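Long-range contacts in KaiC-like domain-containing protein (Pyrococcus horikoshii, PDB 2EKD), which is of unknown function but carries a KaiC-like domain of the P-loop NTPase clan, which suggests, without establishing, a link to nucleotide-dependent chemistry: residues F[9-15]-F[146-152]; F[70-76]-F[84-90]; F[92-96]-F[127-132]. All blocks are in the same frame, centred on the assembly; numbering follows the deposited sequence.

Contact 1: F[9-15]-F[146-152]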
loop_
_atom_site.group_PDB
_atom_site.type_symbol
_atom_site.label_atom_id
_atom_site.label_comp_id
_atom_site.label_asym_id
_atom_site.label_seq_id
_atom_site.Cartn_x
_atom_site.Cartn_y
_atom_site.Cartn_z
ATOM N N PHE F 9 26.534 -11.782 28.648
ATOM C CA PHE F 9 26.675 -12.965 27.803
ATOM C C PHE F 9 26.052 -14.209 28.433
ATOM O O PHE F 9 25.706 -15.156 27.730
ATOM C CB PHE F 9 28.151 -13.241 27.488
ATOM C CG PHE F 9 28.853 -12.096 26.814
ATOM C CD1 PHE F 9 28.245 -11.399 25.774
ATOM C CD2 PHE F 9 30.127 -11.712 27.219
ATOM C CE1 PHE F 9 28.890 -10.337 25.150
ATOM C CE2 PHE F 9 30.782 -10.648 26.598
ATOM C CZ PHE F 9 30.161 -9.959 25.564
ATOM N N LYS F 10 25.912 -14.197 29.756
ATOM C CA LYS F 10 25.325 -15.313 30.491
ATOM C C LYS F 10 23.822 -15.475 30.208
ATOM O O LYS F 10 23.198 -16.468 30.567
ATOM C CB LYS F 10 25.573 -15.088 31.987
ATOM C CG LYS F 10 27.054 -15.210 32.358
ATOM C CD LYS F 10 27.607 -16.618 32.121
ATOM C CE LYS F 10 28.955 -16.840 32.819
ATOM N NZ LYS F 10 29.950 -15.927 32.260
ATOM N N LEU F 11 23.224 -14.435 29.582
ATOM C CA LEU F 11 21.824 -14.556 29.164
ATOM C C LEU F 11 21.686 -15.527 27.991
ATOM O O LEU F 11 20.614 -16.016 27.660
ATOM C CB LEU F 11 21.321 -13.184 28.719
ATOM C CG LEU F 11 21.335 -12.142 29.833
ATOM C CD1 LEU F 11 20.883 -10.769 29.330
ATOM C CD2 LEU F 11 20.409 -12.506 30.990
ATOM N N PHE F 12 22.828 -15.748 27.308
ATOM C CA PHE F 12 22.826 -16.624 26.146
ATOM C C PHE F 12 23.731 -17.846 26.352
ATOM O O PHE F 12 24.622 -17.857 27.190
ATOM C CB PHE F 12 23.310 -15.811 24.943
ATOM C CG PHE F 12 22.660 -14.455 24.935
ATOM C CD1 PHE F 12 21.340 -14.329 24.515
ATOM C CD2 PHE F 12 23.377 -13.339 25.332
ATOM C CE1 PHE F 12 20.737 -13.079 24.505
ATOM C CE2 PHE F 12 22.764 -12.089 25.321
ATOM C CZ PHE F 12 21.443 -11.954 24.911
ATOM N N ARG F 13 23.494 -18.893 25.574
ATOM C CA ARG F 13 24.326 -20.086 25.665
ATOM C C ARG F 13 24.997 -20.355 24.322
ATOM O O ARG F 13 24.497 -19.939 23.270
ATOM C CB ARG F 13 23.493 -21.292 26.100
ATOM C CG ARG F 13 22.400 -21.693 25.150
ATOM C CD ARG F 13 21.542 -22.768 25.792
ATOM N NE ARG F 13 22.347 -23.892 26.265
ATOM C CZ ARG F 13 21.863 -24.916 26.961
ATOM N NH1 ARG F 13 20.573 -24.961 27.267
ATOM N NH2 ARG F 13 22.670 -25.894 27.356
ATOM N N VAL F 14 26.140 -21.033 24.365
ATOM C CA VAL F 14 26.883 -21.337 23.156
ATOM C C VAL F 14 26.012 -21.977 22.095
ATOM O O VAL F 14 25.144 -22.800 22.397
ATOM C CB VAL F 14 28.084 -22.266 23.441
ATOM C CG1 VAL F 14 29.081 -21.555 24.321
ATOM C CG2 VAL F 14 27.612 -23.548 24.103
ATOM N N GLY F 15 26.248 -21.585 20.846
ATOM C CA GLY F 15 25.488 -22.131 19.740
ATOM C C GLY F 15 24.298 -21.267 19.368
ATOM O O GLY F 15 23.683 -21.480 18.321
ATOM N N ARG F 146 26.044 -24.069 16.238
ATOM C CA ARG F 146 27.458 -24.423 16.343
ATOM C C ARG F 146 28.000 -23.783 17.609
ATOM O O ARG F 146 28.039 -22.556 17.758
ATOM C CB ARG F 146 28.266 -24.012 15.100
ATOM C CG ARG F 146 28.381 -22.542 14.807
ATOM C CD ARG F 146 29.226 -22.304 13.541
ATOM N NE ARG F 146 30.672 -22.433 13.758
ATOM C CZ ARG F 146 31.416 -23.459 13.349
ATOM N NH1 ARG F 146 30.865 -24.474 12.693
ATOM N NH2 ARG F 146 32.722 -23.467 13.583
ATOM N N GLU F 147 28.396 -24.652 18.529
ATOM C CA GLU F 147 28.890 -24.259 19.835
ATOM C C GLU F 147 30.207 -23.504 19.892
ATOM O O GLU F 147 30.610 -23.060 20.962
ATOM C CB GLU F 147 28.950 -25.499 20.724
ATOM C CG GLU F 147 27.593 -26.182 20.845
ATOM C CD GLU F 147 27.626 -27.432 21.699
ATOM O OE1 GLU F 147 28.308 -28.407 21.311
ATOM O OE2 GLU F 147 26.966 -27.442 22.760
ATOM N N GLU F 148 30.884 -23.343 18.763
ATOM C CA GLU F 148 32.139 -22.605 18.798
ATOM C C GLU F 148 31.902 -21.118 19.054
ATOM O O GLU F 148 32.844 -20.385 19.355
ATOM C CB GLU F 148 32.930 -22.778 17.499
ATOM C CG GLU F 148 32.129 -23.310 16.337
ATOM C CD GLU F 148 31.863 -24.799 16.447
ATOM O OE1 GLU F 148 32.842 -25.566 16.550
ATOM O OE2 GLU F 148 30.680 -25.203 16.426
ATOM N N ARG F 149 30.652 -20.667 18.949
ATOM C CA ARG F 149 30.379 -19.256 19.176
ATOM C C ARG F 149 28.942 -18.916 19.550
ATOM O O ARG F 149 28.059 -19.774 19.567
ATOM C CB ARG F 149 30.748 -18.449 17.924
ATOM C CG ARG F 149 29.598 -18.276 16.914
ATOM C CD ARG F 149 29.166 -19.594 16.270
ATOM N NE ARG F 149 27.990 -19.404 15.426
ATOM C CZ ARG F 149 26.735 -19.386 15.870
ATOM N NH1 ARG F 149 26.477 -19.569 17.159
ATOM N NH2 ARG F 149 25.739 -19.122 15.032
ATOM N N ILE F 150 28.746 -17.638 19.859
ATOM C CA ILE F 150 27.441 -17.060 20.157
ATOM C C ILE F 150 27.449 -15.881 19.194
ATOM O O ILE F 150 28.253 -14.959 19.355
ATOM C CB ILE F 150 27.324 -16.499 21.596
ATOM C CG1 ILE F 150 27.424 -17.627 22.628
ATOM C CG2 ILE F 150 25.970 -15.796 21.764
ATOM C CD1 ILE F 150 27.031 -17.186 24.030
ATOM N N ALA F 151 26.587 -15.927 18.182
ATOM C CA ALA F 151 26.519 -14.864 17.185
ATOM C C ALA F 151 25.471 -13.801 17.522
ATOM O O ALA F 151 24.367 -14.112 17.980
ATOM C CB ALA F 151 26.229 -15.462 15.812
ATOM N N PHE F 152 25.835 -12.543 17.300
ATOM C CA PHE F 152 24.937 -11.423 17.543
ATOM C C PHE F 152 24.780 -10.681 16.218
ATOM O O PHE F 152 25.679 -9.951 15.812
ATOM C CB PHE F 152 25.529 -10.466 18.588
ATOM C CG PHE F 152 25.541 -11.015 19.992
ATOM C CD1 PHE F 152 24.410 -10.930 20.800
ATOM C CD2 PHE F 152 26.681 -11.620 20.505
ATOM C CE1 PHE F 152 24.416 -11.439 22.099
ATOM C CE2 PHE F 152 26.696 -12.135 21.802
ATOM C CZ PHE F 152 25.561 -12.044 22.600
#
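Phe152 pushes the edge of its ring into the face of Phe12, a T-shaped pair with planes 84° apart and centroids 5.3 Å from each other. Phe152 CE1 and CZ form the bump, and Phe152 CE1 comes to 3.7 Å from Phe12 CE2. Leu11 CB lies over the centre of the Phe12 ring, while Phe9 CD1 adds an apolar touch at Phe152 CZ, 4.2 Å away. Ile150 is the second bump: with CG1 placed beside its backbone N (chi1 -66°) and the chain extended to CD1, it reaches the hollow lined by the backbone of residues 12-14, where Ile150 CD1 is 3.8 Å from Arg13 C and Ile150 CG1 meets Val14 CA. At the outer end, Val14 CB rests on Glu147 O at 3.6 Å.

Gly15 fits closely against the type I turn 146-149. Gly15 N donates to Arg149 O (2.9 Å, 155° at the hydrogen). Gly15 CA points its C-H at Arg146 O, 3.3 Å away. At these backbone angles a side chain would be jammed against the preceding carbonyl, which calls for glycine.

The contact joins the lead-in to strand 17-22 with the start of strand 149-156, neighbours in the parallel part of the mixed sheet. Strand 114-119 borders 149-156 on its other side, and its Ile115 touches Phe9 and Phe152, while Val18 of strand 17-22 packs on Phe12 and Phe152.

Contact 2: F[70-76]-F[84-90]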
loop_
_atom_site.group_PDB
_atom_site.type_symbol
_atom_site.label_atom_id
_atom_site.label_comp_id
_atom_site.label_asym_id
_atom_site.label_seq_id
_atom_site.Cartn_x
_atom_site.Cartn_y
_atom_site.Cartn_z
ATOM N N GLU F 70 40.041 -2.081 17.108
ATOM C CA GLU F 70 41.105 -2.245 16.122
ATOM C C GLU F 70 41.880 -3.544 16.312
ATOM O O GLU F 70 42.477 -4.060 15.369
ATOM C CB GLU F 70 42.088 -1.075 16.203
ATOM C CG GLU F 70 41.536 0.260 15.765
ATOM C CD GLU F 70 42.505 1.390 16.046
ATOM O OE1 GLU F 70 43.714 1.217 15.775
ATOM O OE2 GLU F 70 42.064 2.453 16.530
ATOM N N ASN F 71 41.856 -4.080 17.526
ATOM C CA ASN F 71 42.608 -5.293 17.820
ATOM C C ASN F 71 41.849 -6.615 17.825
ATOM O O ASN F 71 42.415 -7.643 18.185
ATOM C CB ASN F 71 43.344 -5.121 19.151
ATOM C CG ASN F 71 44.317 -3.959 19.121
ATOM O OD1 ASN F 71 45.233 -3.922 18.293
ATOM N ND2 ASN F 71 44.124 -3.001 20.020
ATOM N N VAL F 72 40.579 -6.607 17.429
ATOM C CA VAL F 72 39.827 -7.855 17.397
ATOM C C VAL F 72 39.995 -8.467 16.016
ATOM O O VAL F 72 40.382 -7.777 15.077
ATOM C CB VAL F 72 38.323 -7.625 17.660
ATOM C CG1 VAL F 72 38.130 -6.951 19.011
ATOM C CG2 VAL F 72 37.718 -6.787 16.541
ATOM N N GLN F 73 39.709 -9.760 15.889
ATOM C CA GLN F 73 39.827 -10.429 14.602
ATOM C C GLN F 73 38.562 -10.163 13.782
ATOM O O GLN F 73 37.456 -10.105 14.323
ATOM C CB GLN F 73 40.034 -11.931 14.803
ATOM C CG GLN F 73 41.186 -12.262 15.759
ATOM C CD GLN F 73 41.444 -13.752 15.874
ATOM O OE1 GLN F 73 42.194 -14.327 15.084
ATOM N NE2 GLN F 73 40.809 -14.390 16.848
ATOM N N VAL F 74 38.733 -10.005 12.475
ATOM C CA VAL F 74 37.619 -9.704 11.591
ATOM C C VAL F 74 37.582 -10.532 10.309
ATOM O O VAL F 74 38.611 -10.785 9.686
ATOM C CB VAL F 74 37.645 -8.202 11.197
ATOM C CG1 VAL F 74 36.539 -7.897 10.192
ATOM C CG2 VAL F 74 37.492 -7.333 12.438
ATOM N N ILE F 75 36.381 -10.958 9.935
ATOM C CA ILE F 75 36.165 -11.708 8.705
ATOM C C ILE F 75 35.323 -10.776 7.840
ATOM O O ILE F 75 34.140 -10.553 8.117
ATOM C CB ILE F 75 35.379 -13.008 8.943
ATOM C CG1 ILE F 75 36.193 -13.960 9.822
ATOM C CG2 ILE F 75 35.055 -13.673 7.599
ATOM C CD1 ILE F 75 35.511 -15.289 10.074
ATOM N N LYS F 76 35.940 -10.215 6.805
ATOM C CA LYS F 76 35.245 -9.288 5.924
ATOM C C LYS F 76 34.449 -9.990 4.840
ATOM O O LYS F 76 34.916 -10.947 4.236
ATOM C CB LYS F 76 36.242 -8.306 5.287
ATOM C CG LYS F 76 36.844 -7.314 6.278
ATOM C CD LYS F 76 37.719 -6.261 5.591
ATOM C CE LYS F 76 36.920 -5.340 4.664
ATOM N NZ LYS F 76 36.005 -4.417 5.406
ATOM N N GLY F 84 40.346 -3.420 12.195
ATOM C CA GLY F 84 40.600 -4.607 12.990
ATOM C C GLY F 84 41.584 -5.535 12.300
ATOM O O GLY F 84 42.109 -5.205 11.244
ATOM N N ARG F 85 41.836 -6.695 12.897
ATOM C CA ARG F 85 42.764 -7.667 12.328
ATOM C C ARG F 85 42.021 -8.586 11.372
ATOM O O ARG F 85 41.382 -9.548 11.798
ATOM C CB ARG F 85 43.410 -8.501 13.440
ATOM C CG ARG F 85 44.200 -7.690 14.450
ATOM C CD ARG F 85 44.708 -8.569 15.587
ATOM N NE ARG F 85 45.369 -7.790 16.630
ATOM C CZ ARG F 85 45.816 -8.300 17.771
ATOM N NH1 ARG F 85 45.673 -9.594 18.023
ATOM N NH2 ARG F 85 46.406 -7.514 18.664
ATOM N N VAL F 86 42.105 -8.290 10.080
ATOM C CA VAL F 86 41.413 -9.125 9.101
ATOM C C VAL F 86 42.079 -10.498 8.949
ATOM O O VAL F 86 43.233 -10.624 8.565
ATOM C CB VAL F 86 41.439 -8.395 7.759
ATOM C CG1 VAL F 86 40.799 -9.265 6.677
ATOM C CG2 VAL F 86 40.680 -7.085 7.865
ATOM N N ILE F 87 41.319 -11.551 9.305
ATOM C CA ILE F 87 41.861 -12.900 9.164
ATOM C C ILE F 87 41.310 -13.610 7.927
ATOM O O ILE F 87 41.650 -14.744 7.618
ATOM C CB ILE F 87 41.513 -13.703 10.419
ATOM C CG1 ILE F 87 39.995 -13.757 10.611
ATOM C CG2 ILE F 87 42.123 -13.027 11.660
ATOM C CD1 ILE F 87 39.570 -14.868 11.572
ATOM N N GLY F 88 40.396 -12.917 7.222
ATOM C CA GLY F 88 39.800 -13.530 6.040
ATOM C C GLY F 88 38.911 -12.547 5.276
ATOM O O GLY F 88 38.375 -11.596 5.829
ATOM N N ARG F 89 38.770 -12.819 3.985
ATOM C CA ARG F 89 37.938 -12.012 3.105
ATOM C C ARG F 89 37.059 -12.966 2.306
ATOM O O ARG F 89 37.557 -13.858 1.622
ATOM C CB ARG F 89 38.810 -11.177 2.162
ATOM C CG ARG F 89 39.706 -10.176 2.878
ATOM C CD ARG F 89 40.390 -9.213 1.903
ATOM N NE ARG F 89 41.008 -8.086 2.602
ATOM C CZ ARG F 89 42.036 -8.194 3.438
ATOM N NH1 ARG F 89 42.575 -9.383 3.680
ATOM N NH2 ARG F 89 42.525 -7.115 4.036
ATOM N N LEU F 90 35.749 -12.791 2.412
ATOM C CA LEU F 90 34.817 -13.651 1.700
ATOM C C LEU F 90 34.109 -12.906 0.580
ATOM O O LEU F 90 33.809 -11.716 0.698
ATOM C CB LEU F 90 33.780 -14.222 2.664
ATOM C CG LEU F 90 34.258 -15.236 3.699
ATOM C CD1 LEU F 90 33.129 -15.511 4.677
ATOM C CD2 LEU F 90 34.702 -16.523 3.004
#
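Gly84 opens the pairing by pointing its CA-H at Glu70 O, 3.1 Å from Gly84 CA; a side chain here would clash with Val74 CG2. Next, Arg85 forms two backbone bonds, from Arg85 N to Val72 O (2.8 Å) and from Val74 N to Arg85 O, the latter donor standing 45° out of the carbonyl plane. Asn71 O lies over one face of its guanidinium. Val86, on the sheet face of Val74 and Lys76, touches the lysine's aliphatic part, Val86 CG2 lying 3.8 Å from Lys76 CD; Lys76 NZ continues to Asp47, Asp50 and the carbonyl of Lys81. Ile87 N binds Val74 O at 2.8 Å. With CG1 between backbone N and carbonyl carbon (chi1 59°), Ile87 sets that atom 3.9 Å from Ile75 CG1, while its CG2 meets Gln73. The second strand carries one extra residue here, consistent with a beta bulge. Gly88 O then accepts from Lys76 N, and Leu90 N donates to Lys76 O (2.7 Å, 169° at the hydrogen), with Leu90 CD1 against Ile75 CG2. These parallel strands form one margin of the chain's sheet: 85-90 is outermost, 73-77 pairs inward with 44-48, and helix 99-105 covers Ile75 and Leu90.

Contact 3: F[92-96]-F[127-132]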
loop_
_atom_site.group_PDB
_atom_site.type_symbol
_atom_site.label_atom_id
_atom_site.label_comp_id
_atom_site.label_asym_id
_atom_site.label_seq_id
_atom_site.Cartn_x
_atom_site.Cartn_y
_atom_site.Cartn_z
ATOM N N ILE F 92 30.977 -12.068 -1.976
ATOM C CA ILE F 92 29.523 -11.998 -1.932
ATOM C C ILE F 92 28.934 -12.162 -3.330
ATOM O O ILE F 92 29.013 -11.250 -4.152
ATOM C CB ILE F 92 29.050 -10.645 -1.361
ATOM C CG1 ILE F 92 29.540 -10.489 0.078
ATOM C CG2 ILE F 92 27.531 -10.555 -1.427
ATOM C CD1 ILE F 92 29.247 -9.135 0.678
ATOM N N SER F 93 28.345 -13.325 -3.591
ATOM C CA SER F 93 27.728 -13.602 -4.886
ATOM C C SER F 93 26.229 -13.806 -4.695
ATOM O O SER F 93 25.806 -14.645 -3.899
ATOM C CB SER F 93 28.348 -14.852 -5.518
ATOM O OG SER F 93 28.174 -15.991 -4.691
ATOM N N LYS F 94 25.431 -13.038 -5.433
ATOM C CA LYS F 94 23.976 -13.111 -5.334
ATOM C C LYS F 94 23.536 -12.691 -3.937
ATOM O O LYS F 94 22.536 -13.178 -3.405
ATOM C CB LYS F 94 23.484 -14.531 -5.644
ATOM C CG LYS F 94 23.625 -14.932 -7.108
ATOM C CD LYS F 94 22.584 -14.235 -7.984
ATOM C CE LYS F 94 21.216 -14.233 -7.308
ATOM N NZ LYS F 94 20.088 -14.640 -8.192
ATOM N N TYR F 95 24.309 -11.782 -3.350
ATOM C CA TYR F 95 24.033 -11.251 -2.023
ATOM C C TYR F 95 24.054 -12.318 -0.934
ATOM O O TYR F 95 23.253 -12.283 -0.000
ATOM C CB TYR F 95 22.687 -10.527 -2.036
ATOM C CG TYR F 95 22.580 -9.537 -3.171
ATOM C CD1 TYR F 95 23.474 -8.471 -3.276
ATOM C CD2 TYR F 95 21.615 -9.687 -4.163
ATOM C CE1 TYR F 95 23.411 -7.580 -4.345
ATOM C CE2 TYR F 95 21.542 -8.801 -5.237
ATOM C CZ TYR F 95 22.444 -7.752 -5.321
ATOM O OH TYR F 95 22.380 -6.878 -6.383
ATOM N N VAL F 96 24.984 -13.260 -1.058
ATOM C CA VAL F 96 25.127 -14.334 -0.082
ATOM C C VAL F 96 26.578 -14.816 -0.056
ATOM O O VAL F 96 27.355 -14.530 -0.968
ATOM C CB VAL F 96 24.195 -15.527 -0.417
ATOM C CG1 VAL F 96 24.689 -16.244 -1.659
ATOM C CG2 VAL F 96 24.119 -16.477 0.764
ATOM N N LEU F 127 19.576 -5.158 -0.803
ATOM C CA LEU F 127 20.075 -5.272 -2.171
ATOM C C LEU F 127 19.485 -6.402 -3.010
ATOM O O LEU F 127 19.507 -6.335 -4.238
ATOM C CB LEU F 127 21.596 -5.432 -2.154
ATOM C CG LEU F 127 22.418 -4.198 -1.771
ATOM C CD1 LEU F 127 23.791 -4.630 -1.268
ATOM C CD2 LEU F 127 22.535 -3.274 -2.976
ATOM N N GLY F 128 18.963 -7.440 -2.363
ATOM C CA GLY F 128 18.430 -8.555 -3.120
ATOM C C GLY F 128 16.924 -8.690 -3.215
ATOM O O GLY F 128 16.167 -8.033 -2.489
ATOM N N ASN F 129 16.490 -9.547 -4.134
ATOM C CA ASN F 129 15.073 -9.801 -4.313
ATOM C C ASN F 129 14.637 -10.873 -3.303
ATOM O O ASN F 129 15.421 -11.289 -2.450
ATOM C CB ASN F 129 14.779 -10.251 -5.755
ATOM C CG ASN F 129 15.604 -11.451 -6.180
ATOM O OD1 ASN F 129 15.961 -12.302 -5.357
ATOM N ND2 ASN F 129 15.893 -11.539 -7.478
ATOM N N THR F 130 13.393 -11.319 -3.393
ATOM C CA THR F 130 12.884 -12.313 -2.463
ATOM C C THR F 130 13.705 -13.602 -2.441
ATOM O O THR F 130 14.010 -14.136 -1.367
ATOM C CB THR F 130 11.420 -12.648 -2.787
ATOM O OG1 THR F 130 10.643 -11.450 -2.721
ATOM C CG2 THR F 130 10.860 -13.658 -1.794
ATOM N N PHE F 131 14.061 -14.097 -3.624
ATOM C CA PHE F 131 14.838 -15.328 -3.744
ATOM C C PHE F 131 16.215 -15.205 -3.102
ATOM O O PHE F 131 16.666 -16.119 -2.418
ATOM C CB PHE F 131 14.998 -15.713 -5.217
ATOM C CG PHE F 131 15.760 -16.990 -5.430
ATOM C CD1 PHE F 131 15.186 -18.220 -5.116
ATOM C CD2 PHE F 131 17.054 -16.967 -5.936
ATOM C CE1 PHE F 131 15.890 -19.408 -5.301
ATOM C CE2 PHE F 131 17.769 -18.153 -6.126
ATOM C CZ PHE F 131 17.183 -19.374 -5.807
ATOM N N GLU F 132 16.885 -14.078 -3.326
ATOM C CA GLU F 132 18.209 -13.868 -2.750
ATOM C C GLU F 132 18.099 -13.633 -1.242
ATOM O O GLU F 132 18.983 -14.025 -0.480
ATOM C CB GLU F 132 18.904 -12.688 -3.446
ATOM C CG GLU F 132 19.110 -12.935 -4.938
ATOM C CD GLU F 132 19.479 -11.686 -5.739
ATOM O OE1 GLU F 132 18.849 -10.616 -5.547
ATOM O OE2 GLU F 132 20.394 -11.784 -6.589
#
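The ring of Tyr95 has Leu127 CB, Leu127 O and Gly128 N over one face and the carboxylate of Glu132 at its edge. This carboxylate belongs to a capping box, formed with Asn129 at the N-terminus of helix 130-141. Leu127 CB makes a CH-pi contact, 3.9 Å from the Tyr95 ring centroid and 27° off the ring normal, and the backbone continues across the ring so that Leu127 O stands 3.3 Å from Tyr95 CE2. Glu132 OE1 lies near the ring plane, 3.2 Å from Tyr95 CD2, with the carboxylate turned 85° to the ring. Such an edge-on approach sets the oxygen against the ring's C-H groups, a weakly favourable arrangement.

Lys94 approaches the same carboxylate from the other segment, crossing Glu132 at about a right angle. Its chain, bent at chi2 (-74°), chi3 and chi4, curls back toward Glu132 OE2 in a salt bridge whose exact geometry is uncertain. Were Glu132 an alanine, Asn129 N would probably lose its capping acceptor, the Tyr95 edge this carboxylate, and Lys94 a possible charge partner.

The second subunit packs on Thr130 and Phe131, the third on Leu127, so the helix start lies at a subunit boundary. Within the box, Glu132 N donates to Asn129 OD1 (2.9 Å), while Glu132 OE1 uses its anti lone pair to accept from Asn129 N at 3.0 Å.

In the fold
From the N terminus, the chain leaves helix 5-9 through residues 9-15, which meet their partner only at 146-152, so contact 1 closes the longest loop and encloses the other two. Within it, contact 2 closes a short loop by pairing strands 73-77 and 85-90 at the sheet margin. The chain then runs directly into 92-96, and contact 3 closes later, at the start of helix 130-141; contacts 2 and 3 thus follow in series without crossing. Helix 130-141 leads on to strand 149-156 and contact 1. Contacts 1 and 2 reach the same sheet, their centres about 20 Å apart, whereas contact 3 joins a loop to a helix start; contacts 1 and 3 both touch the second subunit.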